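Local coordinates for protein probable fumarate reductase Ifc3 (Shewanella frigidimarina, PDB 1QO8) that catalyses in vitro the essentially unidirectional reduction of fumarate to succinate, using one FAD and four covalently bound haems c, and may serve electron transport to ferric iron, at residues A164-A169 / R238-P242; K173-H178 / L225-K229; L218-N224 / E251-L256. All blocks are in the same frame, centred on the assembly; numbering follows the deposited sequence.

Contact 1 (A164-A169 / R238-P242); sequences AGGMNA and RTHRP. With FAD (flavin-adenine dinucleotide), chain G.
Thr239 and Asn168 lie side by side and point the same way, a non-hydrogen-bonded antiparallel pair with CA atoms 4.4 Å apart. Thr239 OG1 meets Asn168 OD1 at 2.8 Å, nearly in line with the amide C=O. The hydroxyl also bonds Ser231, while Asn168 ND2 donates to Gly541 O and Asn543 OD1, so both ends of the amide are held and its flip is fixed. The methyl of Thr239, anti to its own N (chi1 -57° for OG1), is sent instead against Gly165 O, 3.2 Å from CG2, and lies over one face of the Arg241 guanidinium, toward its rim. On the other sheet face, Met167 and His240 form the hydrogen-bonded pair. Met167 O is gripped twice, by His240 N at 2.8 Å and by His240 ND1 at 3.2 Å; the oxygen lies in the imidazole plane, and Thr172 takes NE2 of the same ring. Arg241 reaches back with an extended chain to Ala164 O, a weak bond of 3.4 Å from NE made at the guanidinium edge. Gly166 has positive phi, and a CB there would run into His240 O, which fits glycine at this backbone conformation. FAD N3 donates to Gly166 O at 3.1 Å, and Gly165 N faces FAD O4 in a bond modelled implausibly short, its exact length doubtful, so this backbone lines the O4/N3 edge of the isoalloxazine. Gly165 is also a probable fumarate and succinate site. Strand 167-168 is an edge of a three-stranded antiparallel sheet with 239-241 in its middle and 227-229 beyond; Met167 packs on helices 201-220 and 543-563, and Arg238 forms salt bridges to Asp182 and to Asp190 of helix 184-194.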
loop_
_atom_site.group_PDB
_atom_site.type_symbol
_atom_site.label_atom_id
_atom_site.label_comp_id
_atom_site.label_asym_id
_atom_site.label_seq_id
_atom_site.Cartn_x
_atom_site.Cartn_y
_atom_site.Cartn_z
ATOM N N ALA A 164 9.624 -11.450 -23.939
ATOM C CA ALA A 164 10.894 -11.306 -24.490
ATOM C C ALA A 164 12.080 -12.198 -24.173
ATOM O O ALA A 164 12.971 -12.607 -24.919
ATOM C CB ALA A 164 11.222 -9.968 -23.577
ATOM N N GLY A 165 12.290 -12.420 -22.880
ATOM C CA GLY A 165 13.607 -12.807 -22.354
ATOM C C GLY A 165 13.504 -14.109 -21.573
ATOM O O GLY A 165 13.952 -14.124 -20.425
ATOM N N GLY A 166 12.774 -15.076 -22.041
ATOM C CA GLY A 166 12.522 -16.334 -21.525
ATOM C C GLY A 166 12.258 -16.630 -20.075
ATOM O O GLY A 166 11.922 -15.770 -19.278
ATOM N N MET A 167 12.544 -17.851 -19.684
ATOM C CA MET A 167 12.154 -18.508 -18.455
ATOM C C MET A 167 13.392 -19.093 -17.771
ATOM O O MET A 167 14.184 -19.805 -18.412
ATOM C CB MET A 167 11.185 -19.629 -18.868
ATOM C CG MET A 167 10.725 -20.455 -17.675
ATOM S SD MET A 167 9.388 -21.616 -17.880
ATOM C CE MET A 167 9.430 -22.419 -16.287
ATOM N N ASN A 168 13.670 -18.653 -16.562
ATOM C CA ASN A 168 14.710 -19.159 -15.688
ATOM C C ASN A 168 14.378 -20.534 -15.155
ATOM O O ASN A 168 13.242 -20.876 -14.823
ATOM C CB ASN A 168 14.957 -18.156 -14.510
ATOM C CG ASN A 168 15.610 -16.892 -14.997
ATOM O OD1 ASN A 168 16.226 -16.868 -16.081
ATOM N ND2 ASN A 168 15.538 -15.752 -14.319
ATOM N N ALA A 169 15.351 -21.437 -15.233
ATOM C CA ALA A 169 15.207 -22.755 -14.569
ATOM C C ALA A 169 16.609 -23.273 -14.227
ATOM O O ALA A 169 17.626 -22.875 -14.802
ATOM C CB ALA A 169 14.468 -23.741 -15.435
ATOM N N ARG A 238 20.827 -19.373 -17.319
ATOM C CA ARG A 238 19.667 -20.146 -16.818
ATOM C C ARG A 238 18.381 -19.822 -17.545
ATOM O O ARG A 238 17.282 -20.286 -17.301
ATOM C CB ARG A 238 19.448 -19.500 -15.420
ATOM C CG ARG A 238 19.261 -20.496 -14.318
ATOM C CD ARG A 238 19.075 -19.731 -13.005
ATOM N NE ARG A 238 20.165 -20.152 -12.131
ATOM C CZ ARG A 238 20.856 -19.204 -11.481
ATOM N NH1 ARG A 238 20.609 -17.902 -11.562
ATOM N NH2 ARG A 238 21.869 -19.636 -10.753
ATOM N N THR A 239 18.375 -18.895 -18.459
ATOM C CA THR A 239 17.229 -18.346 -19.158
ATOM C C THR A 239 16.986 -19.099 -20.463
ATOM O O THR A 239 17.871 -19.053 -21.316
ATOM C CB THR A 239 17.576 -16.860 -19.417
ATOM O OG1 THR A 239 17.873 -16.146 -18.208
ATOM C CG2 THR A 239 16.384 -16.209 -20.129
ATOM N N HIS A 240 15.872 -19.798 -20.620
ATOM C CA HIS A 240 15.503 -20.619 -21.747
ATOM C C HIS A 240 14.471 -19.884 -22.628
ATOM O O HIS A 240 13.552 -19.310 -22.073
ATOM C CB HIS A 240 14.905 -21.915 -21.262
ATOM C CG HIS A 240 15.744 -22.694 -20.302
ATOM N ND1 HIS A 240 16.065 -22.276 -19.034
ATOM C CD2 HIS A 240 16.348 -23.908 -20.473
ATOM C CE1 HIS A 240 16.837 -23.174 -18.441
ATOM N NE2 HIS A 240 16.998 -24.169 -19.295
ATOM N N ARG A 241 14.755 -19.787 -23.918
ATOM C CA ARG A 241 14.099 -19.127 -24.980
ATOM C C ARG A 241 14.020 -20.128 -26.167
ATOM O O ARG A 241 14.775 -21.088 -26.223
ATOM C CB ARG A 241 14.915 -17.948 -25.501
ATOM C CG ARG A 241 15.036 -16.679 -24.738
ATOM C CD ARG A 241 15.749 -15.541 -25.457
ATOM N NE ARG A 241 15.788 -14.398 -24.513
ATOM C CZ ARG A 241 16.757 -14.103 -23.650
ATOM N NH1 ARG A 241 17.855 -14.793 -23.376
ATOM N NH2 ARG A 241 16.599 -12.991 -22.918
ATOM N N PRO A 242 13.115 -19.938 -27.077
ATOM C CA PRO A 242 12.936 -20.784 -28.265
ATOM C C PRO A 242 14.228 -20.754 -29.076
ATOM O O PRO A 242 14.859 -19.702 -29.169
ATOM C CB PRO A 242 11.773 -20.145 -29.066
ATOM C CG PRO A 242 11.064 -19.372 -27.953
ATOM C CD PRO A 242 12.190 -18.774 -27.136
HETATM P PA FAD G . -0.695 -11.688 -17.658
HETATM O O1A FAD G . 0.065 -12.427 -18.716
HETATM O O2A FAD G . -0.813 -10.339 -17.698
HETATM O O5B FAD G . -2.175 -12.070 -18.020
HETATM C C5B FAD G . -3.334 -11.742 -17.148
HETATM C C4B FAD G . -4.677 -12.081 -17.968
HETATM O O4B FAD G . -5.772 -11.715 -16.994
HETATM C C3B FAD G . -4.897 -11.069 -19.140
HETATM O O3B FAD G . -4.983 -11.532 -20.412
HETATM C C2B FAD G . -5.942 -10.030 -18.591
HETATM O O2B FAD G . -6.815 -9.452 -19.592
HETATM C C1B FAD G . -6.773 -10.945 -17.772
HETATM N N9A FAD G . -7.523 -10.254 -16.714
HETATM C C8A FAD G . -7.134 -9.184 -15.948
HETATM N N7A FAD G . -8.096 -8.747 -15.183
HETATM C C5A FAD G . -9.190 -9.567 -15.444
HETATM C C6A FAD G . -10.578 -9.552 -14.990
HETATM N N6A FAD G . -11.055 -8.699 -14.126
HETATM N N1A FAD G . -11.338 -10.562 -15.483
HETATM C C2A FAD G . -10.908 -11.433 -16.457
HETATM N N3A FAD G . -9.649 -11.502 -16.946
HETATM C C4A FAD G . -8.867 -10.524 -16.413
HETATM N N1 FAD G . 9.302 -11.693 -17.311
HETATM C C2 FAD G . 10.145 -12.685 -17.415
HETATM O O2 FAD G . 10.450 -13.475 -16.584
HETATM N N3 FAD G . 10.852 -12.963 -18.625
HETATM C C4 FAD G . 10.569 -12.114 -19.690
HETATM O O4 FAD G . 11.159 -12.256 -20.723
HETATM C C4X FAD G . 9.669 -10.975 -19.523
HETATM N N5 FAD G . 9.458 -10.127 -20.541
HETATM C C5X FAD G . 8.566 -9.114 -20.428
HETATM C C6 FAD G . 8.383 -8.275 -21.536
HETATM C C7 FAD G . 7.479 -7.244 -21.457
HETATM C C7M FAD G . 7.222 -6.307 -22.594
HETATM C C8 FAD G . 6.718 -7.088 -20.243
HETATM C C8M FAD G . 5.678 -6.011 -20.171
HETATM C C9 FAD G . 6.874 -7.926 -19.169
HETATM C C9A FAD G . 7.785 -8.954 -19.219
HETATM N N10 FAD G . 8.058 -9.857 -18.172
HETATM C C10 FAD G . 8.962 -10.842 -18.283
HETATM C "C1'" FAD G . 7.075 -10.009 -17.053
HETATM C "C2'" FAD G . 6.200 -11.285 -17.288
HETATM O "O2'" FAD G . 5.967 -11.207 -18.735
HETATM C "C3'" FAD G . 4.821 -10.957 -16.663
HETATM O "O3'" FAD G . 4.951 -10.690 -15.261
HETATM C "C4'" FAD G . 4.047 -12.314 -16.560
HETATM O "O4'" FAD G . 3.808 -12.678 -17.954
HETATM C "C5'" FAD G . 2.655 -11.964 -15.922
HETATM O "O5'" FAD G . 1.804 -13.238 -16.228
HETATM P P FAD G . 0.383 -13.429 -15.664
HETATM O O1P FAD G . -0.037 -14.793 -16.162
HETATM O O2P FAD G . 0.529 -13.169 -14.302
HETATM O O3P FAD G . -0.343 -12.294 -16.198
#

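Contact 2 (K173-H178 / L225-K229); sequences KQQTAH and LDDLK
Gln174 bridges helix 173-177 to the chain entering strand 227-229. From CB, which heads toward the opposing segment, the side chain runs to CG, 3.4 Å from Leu225 O; the bend at chi2 (72°) then turns CD and the amide along the same carbonyl toward Asp226. At the tip, NE2 donates to Asp226 OD1 at 3.1 Å, with an N-H...O angle of 155°. The carboxylate oxygen is met on its anti lone pair, lies close to the amide plane, and the two flat groups are turned 38° apart. NE2 also donates to Glu219, so one amide nitrogen serves two acids. A leucine in place of Gln174 would probably leave Asp226 and Glu219 facing each other without the shared donor. Lys173 NZ stands 4.1 Å from Asp226 OD1, beyond a salt bridge, yet its charge probably eases the crowding of the acids. Leu228 fills the other half of the contact: its CB lies over one face of the His178 imidazole, a CH-pi contact 4.0 Å from the ring centroid, and CD2 touches Gln175 CG at 3.9 Å. His178 ND1 points back to Gln174 O, a bond modelled very short that probably helps fix the ring. The helix lies against edge strand 227-229 through Leu228, with Gln174 and Leu228 both packing on His240 of the middle strand, 239-241.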
loop_
_atom_site.group_PDB
_atom_site.type_symbol
_atom_site.label_atom_id
_atom_site.label_comp_id
_atom_site.label_asym_id
_atom_site.label_seq_id
_atom_site.Cartn_x
_atom_site.Cartn_y
_atom_site.Cartn_z
ATOM N N LYS A 173 17.939 -30.022 -19.024
ATOM C CA LYS A 173 18.773 -30.668 -20.052
ATOM C C LYS A 173 19.382 -29.596 -20.942
ATOM O O LYS A 173 20.463 -29.868 -21.498
ATOM C CB LYS A 173 17.914 -31.694 -20.757
ATOM C CG LYS A 173 16.845 -31.117 -21.646
ATOM C CD LYS A 173 16.165 -32.223 -22.428
ATOM C CE LYS A 173 15.087 -31.756 -23.368
ATOM N NZ LYS A 173 15.583 -31.257 -24.671
ATOM N N GLN A 174 18.832 -28.383 -21.110
ATOM C CA GLN A 174 19.546 -27.374 -21.910
ATOM C C GLN A 174 20.833 -26.909 -21.193
ATOM O O GLN A 174 21.847 -26.587 -21.828
ATOM C CB GLN A 174 18.728 -26.149 -22.307
ATOM C CG GLN A 174 17.567 -26.357 -23.256
ATOM C CD GLN A 174 16.370 -27.058 -22.656
ATOM O OE1 GLN A 174 16.200 -27.334 -21.450
ATOM N NE2 GLN A 174 15.430 -27.398 -23.521
ATOM N N GLN A 175 20.819 -26.947 -19.859
ATOM C CA GLN A 175 22.012 -26.573 -19.126
ATOM C C GLN A 175 23.022 -27.713 -19.291
ATOM O O GLN A 175 24.174 -27.351 -19.509
ATOM C CB GLN A 175 21.768 -26.162 -17.691
ATOM C CG GLN A 175 21.100 -24.799 -17.479
ATOM C CD GLN A 175 20.930 -24.474 -16.007
ATOM O OE1 GLN A 175 20.546 -25.353 -15.262
ATOM N NE2 GLN A 175 21.235 -23.273 -15.540
ATOM N N THR A 176 22.626 -28.973 -19.325
ATOM C CA THR A 176 23.606 -30.040 -19.384
ATOM C C THR A 176 24.182 -30.164 -20.813
ATOM O O THR A 176 25.292 -30.625 -20.978
ATOM C CB THR A 176 23.160 -31.468 -19.019
ATOM O OG1 THR A 176 22.422 -31.966 -20.135
ATOM C CG2 THR A 176 22.353 -31.551 -17.764
ATOM N N ALA A 177 23.435 -29.728 -21.810
ATOM C CA ALA A 177 23.888 -29.779 -23.186
ATOM C C ALA A 177 24.910 -28.680 -23.396
ATOM O O ALA A 177 25.744 -28.835 -24.287
ATOM C CB ALA A 177 22.769 -29.657 -24.202
ATOM N N HIS A 178 24.838 -27.591 -22.639
ATOM C CA HIS A 178 25.739 -26.468 -22.914
ATOM C C HIS A 178 26.899 -26.434 -21.928
ATOM O O HIS A 178 27.567 -25.412 -21.850
ATOM C CB HIS A 178 25.071 -25.102 -22.891
ATOM C CG HIS A 178 24.010 -24.840 -23.901
ATOM N ND1 HIS A 178 22.741 -25.384 -23.797
ATOM C CD2 HIS A 178 24.004 -24.080 -25.027
ATOM C CE1 HIS A 178 22.011 -24.974 -24.812
ATOM N NE2 HIS A 178 22.746 -24.191 -25.581
ATOM N N LEU A 225 12.082 -24.430 -25.989
ATOM C CA LEU A 225 12.896 -23.547 -25.157
ATOM C C LEU A 225 14.331 -24.078 -25.158
ATOM O O LEU A 225 14.942 -24.303 -24.125
ATOM C CB LEU A 225 12.325 -23.477 -23.735
ATOM C CG LEU A 225 10.859 -22.969 -23.611
ATOM C CD1 LEU A 225 10.337 -23.286 -22.226
ATOM C CD2 LEU A 225 10.837 -21.497 -23.997
ATOM N N ASP A 226 14.916 -24.276 -26.353
ATOM C CA ASP A 226 16.283 -24.793 -26.401
ATOM C C ASP A 226 17.396 -23.775 -26.273
ATOM O O ASP A 226 18.546 -24.215 -26.032
ATOM C CB ASP A 226 16.504 -25.639 -27.691
ATOM C CG ASP A 226 15.822 -26.988 -27.631
ATOM O OD1 ASP A 226 15.475 -27.589 -26.591
ATOM O OD2 ASP A 226 15.567 -27.564 -28.704
ATOM N N ASP A 227 17.223 -22.489 -26.555
ATOM C CA ASP A 227 18.295 -21.521 -26.458
ATOM C C ASP A 227 18.540 -21.190 -24.982
ATOM O O ASP A 227 17.596 -21.068 -24.202
ATOM C CB ASP A 227 18.059 -20.290 -27.289
ATOM C CG ASP A 227 18.936 -19.054 -27.330
ATOM O OD1 ASP A 227 18.885 -18.117 -26.477
ATOM O OD2 ASP A 227 19.676 -18.816 -28.341
ATOM N N LEU A 228 19.816 -21.140 -24.601
ATOM C CA LEU A 228 20.200 -20.884 -23.217
ATOM C C LEU A 228 21.087 -19.644 -23.145
ATOM O O LEU A 228 22.151 -19.590 -23.776
ATOM C CB LEU A 228 20.942 -22.072 -22.587
ATOM C CG LEU A 228 21.384 -21.886 -21.137
ATOM C CD1 LEU A 228 20.219 -21.861 -20.154
ATOM C CD2 LEU A 228 22.345 -22.995 -20.662
ATOM N N LYS A 229 20.702 -18.652 -22.366
ATOM C CA LYS A 229 21.428 -17.429 -22.201
ATOM C C LYS A 229 21.390 -17.013 -20.712
ATOM O O LYS A 229 20.695 -17.572 -19.863
ATOM C CB LYS A 229 20.896 -16.198 -22.982
ATOM C CG LYS A 229 21.158 -16.310 -24.497
ATOM C CD LYS A 229 20.973 -14.944 -25.155
ATOM C CE LYS A 229 21.608 -14.892 -26.545
ATOM N NZ LYS A 229 20.647 -15.495 -27.533
#

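Contact 3 (L218-N224 / E251-L256); sequences LESLGAN and EIIDTL
Ala223 and Thr255 bring the backbones to 5.8 Å between CA atoms, where the chain leaving helix 201-220 runs past the side of helix 248-262. Thr255 faces this turn with both branches: CG2, anti to the backbone N, presses on Leu221 CB at 3.5 Å and on Leu221 O, while OG1 lies 3.6 Å from Ala223 CB. The hydroxyl is also bound within its own helix, donating to Glu251 O at 2.6 Å beside the regular bond from Thr255 N, so this carbonyl accepts twice. The turn that Thr255 faces is a Schellman motif: Gly222, with phi 113°, ends the helix, Ala223 N returns to Leu218 O and Gly222 N to Glu219 O. Leu221 N is a further donor to Leu218 O, from the opposite face of its plane to Ala223 N. A CB at Gly222 would collide with Leu221 O. Beyond the motif, Glu251 takes up the next amide. Its CG stands anti to the backbone N (chi1 -172°) and the chain bends at chi2, carrying OE2 to Asn224 N, a bond of 2.7 Å and 172° met on the anti side of the carboxylate, slightly out of its plane. The Asn224 amide group turns away from this bond, its OD1 accepting from His243 N and Asp226 N. Leucine packing completes the contact: Leu256 CD2 touches Leu218 CD2 at 3.8 Å and Leu221 CD1 at 4.0 Å, and Leu218 CD1 meets Ile252 CD1 at 4.3 Å. Leu256 also rests on helix 131-143, and Leu218 and Ile252 both reach helix 543-563.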
loop_
_atom_site.group_PDB
_atom_site.type_symbol
_atom_site.label_atom_id
_atom_site.label_comp_id
_atom_site.label_asym_id
_atom_site.label_seq_id
_atom_site.Cartn_x
_atom_site.Cartn_y
_atom_site.Cartn_z
ATOM N N LEU A 218 6.204 -27.307 -20.235
ATOM C CA LEU A 218 5.861 -26.574 -21.473
ATOM C C LEU A 218 6.289 -27.324 -22.740
ATOM O O LEU A 218 5.603 -27.230 -23.777
ATOM C CB LEU A 218 6.426 -25.163 -21.403
ATOM C CG LEU A 218 5.858 -24.293 -20.252
ATOM C CD1 LEU A 218 6.682 -23.036 -20.039
ATOM C CD2 LEU A 218 4.399 -23.954 -20.511
ATOM N N GLU A 219 7.465 -27.949 -22.684
ATOM C CA GLU A 219 7.994 -28.795 -23.715
ATOM C C GLU A 219 7.120 -30.031 -23.985
ATOM O O GLU A 219 6.877 -30.228 -25.161
ATOM C CB GLU A 219 9.390 -29.395 -23.371
ATOM C CG GLU A 219 10.366 -28.207 -23.523
ATOM C CD GLU A 219 11.698 -28.579 -22.920
ATOM O OE1 GLU A 219 11.682 -29.290 -21.888
ATOM O OE2 GLU A 219 12.737 -28.225 -23.505
ATOM N N SER A 220 6.589 -30.680 -22.964
ATOM C CA SER A 220 5.601 -31.718 -23.260
ATOM C C SER A 220 4.434 -31.163 -24.063
ATOM O O SER A 220 3.771 -31.958 -24.725
ATOM C CB SER A 220 5.017 -32.395 -22.040
ATOM O OG SER A 220 4.374 -31.503 -21.138
ATOM N N LEU A 221 4.102 -29.882 -24.072
ATOM C CA LEU A 221 2.955 -29.377 -24.785
ATOM C C LEU A 221 3.436 -28.931 -26.142
ATOM O O LEU A 221 2.534 -28.447 -26.802
ATOM C CB LEU A 221 2.318 -28.179 -24.033
ATOM C CG LEU A 221 1.992 -28.458 -22.554
ATOM C CD1 LEU A 221 1.361 -27.266 -21.794
ATOM C CD2 LEU A 221 1.105 -29.702 -22.412
ATOM N N GLY A 222 4.754 -28.986 -26.453
ATOM C CA GLY A 222 5.148 -28.594 -27.788
ATOM C C GLY A 222 5.992 -27.321 -27.863
ATOM O O GLY A 222 6.372 -26.927 -28.982
ATOM N N ALA A 223 6.229 -26.668 -26.721
ATOM C CA ALA A 223 7.023 -25.470 -26.772
ATOM C C ALA A 223 8.492 -25.787 -27.008
ATOM O O ALA A 223 9.015 -26.787 -26.511
ATOM C CB ALA A 223 6.930 -24.662 -25.487
ATOM N N ASN A 224 9.137 -24.919 -27.777
ATOM C CA ASN A 224 10.591 -25.050 -27.863
ATOM C C ASN A 224 11.239 -24.022 -26.912
ATOM O O ASN A 224 11.030 -22.840 -27.025
ATOM C CB ASN A 224 11.066 -24.919 -29.306
ATOM C CG ASN A 224 12.581 -25.119 -29.409
ATOM O OD1 ASN A 224 13.406 -24.344 -28.931
ATOM N ND2 ASN A 224 12.993 -26.203 -30.102
ATOM N N GLU A 251 5.758 -17.869 -28.220
ATOM C CA GLU A 251 5.891 -19.320 -28.118
ATOM C C GLU A 251 5.046 -19.857 -26.967
ATOM O O GLU A 251 4.423 -20.918 -27.130
ATOM C CB GLU A 251 7.313 -19.780 -27.915
ATOM C CG GLU A 251 7.614 -21.237 -27.971
ATOM C CD GLU A 251 7.525 -21.911 -29.309
ATOM O OE1 GLU A 251 7.195 -21.229 -30.311
ATOM O OE2 GLU A 251 7.742 -23.159 -29.289
ATOM N N ILE A 252 5.288 -19.316 -25.753
ATOM C CA ILE A 252 4.620 -19.901 -24.581
ATOM C C ILE A 252 3.091 -19.809 -24.622
ATOM O O ILE A 252 2.449 -20.817 -24.312
ATOM C CB ILE A 252 5.203 -19.407 -23.254
ATOM C CG1 ILE A 252 6.639 -19.888 -23.074
ATOM C CG2 ILE A 252 4.383 -19.936 -22.073
ATOM C CD1 ILE A 252 7.427 -19.273 -21.915
ATOM N N ILE A 253 2.493 -18.713 -24.940
ATOM C CA ILE A 253 1.063 -18.449 -24.986
ATOM C C ILE A 253 0.511 -19.152 -26.235
ATOM O O ILE A 253 -0.596 -19.656 -26.133
ATOM C CB ILE A 253 0.780 -16.941 -25.163
ATOM C CG1 ILE A 253 0.986 -16.233 -23.822
ATOM C CG2 ILE A 253 -0.581 -16.548 -25.766
ATOM C CD1 ILE A 253 0.278 -16.810 -22.616
ATOM N N ASP A 254 1.248 -19.190 -27.351
ATOM C CA ASP A 254 0.775 -20.024 -28.489
ATOM C C ASP A 254 0.661 -21.467 -28.008
ATOM O O ASP A 254 -0.358 -22.156 -28.247
ATOM C CB ASP A 254 1.600 -19.912 -29.763
ATOM C CG ASP A 254 1.414 -18.575 -30.470
ATOM O OD1 ASP A 254 0.605 -17.662 -30.153
ATOM O OD2 ASP A 254 2.097 -18.268 -31.487
ATOM N N THR A 255 1.628 -21.977 -27.249
ATOM C CA THR A 255 1.636 -23.361 -26.835
ATOM C C THR A 255 0.509 -23.660 -25.829
ATOM O O THR A 255 -0.119 -24.695 -25.892
ATOM C CB THR A 255 2.962 -23.738 -26.168
ATOM O OG1 THR A 255 3.962 -23.456 -27.129
ATOM C CG2 THR A 255 3.005 -25.201 -25.821
ATOM N N LEU A 256 0.273 -22.753 -24.875
ATOM C CA LEU A 256 -0.747 -22.913 -23.868
ATOM C C LEU A 256 -2.135 -22.718 -24.502
ATOM O O LEU A 256 -2.990 -23.492 -24.125
ATOM C CB LEU A 256 -0.523 -21.942 -22.683
ATOM C CG LEU A 256 0.760 -22.148 -21.908
ATOM C CD1 LEU A 256 1.154 -20.846 -21.161
ATOM C CD2 LEU A 256 0.720 -23.360 -20.940
#

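Contact 1 is the most buried and touches the flavin; contacts 2 and 3 are partly buried. Contacts 1 and 2 share one antiparallel sheet, since Arg241 O and Thr239 N pair with Asp227 N and Lys229 O, and contact 2 is nested inside the loop that contact 1 closes. Contact 3 crosses both along the chain and joins the end of helix 201-220 and the chain leaving it to helix 248-262, reaching contact 1 where Met167 SD packs on Leu218 CD1 and contact 2 through Glu219. Their chemistry follows: strand pairing and paired polar side chains in contact 1, an amide among acids with a histidine-leucine patch in contact 2, leucine packing plus one carboxylate-amide bond in contact 3.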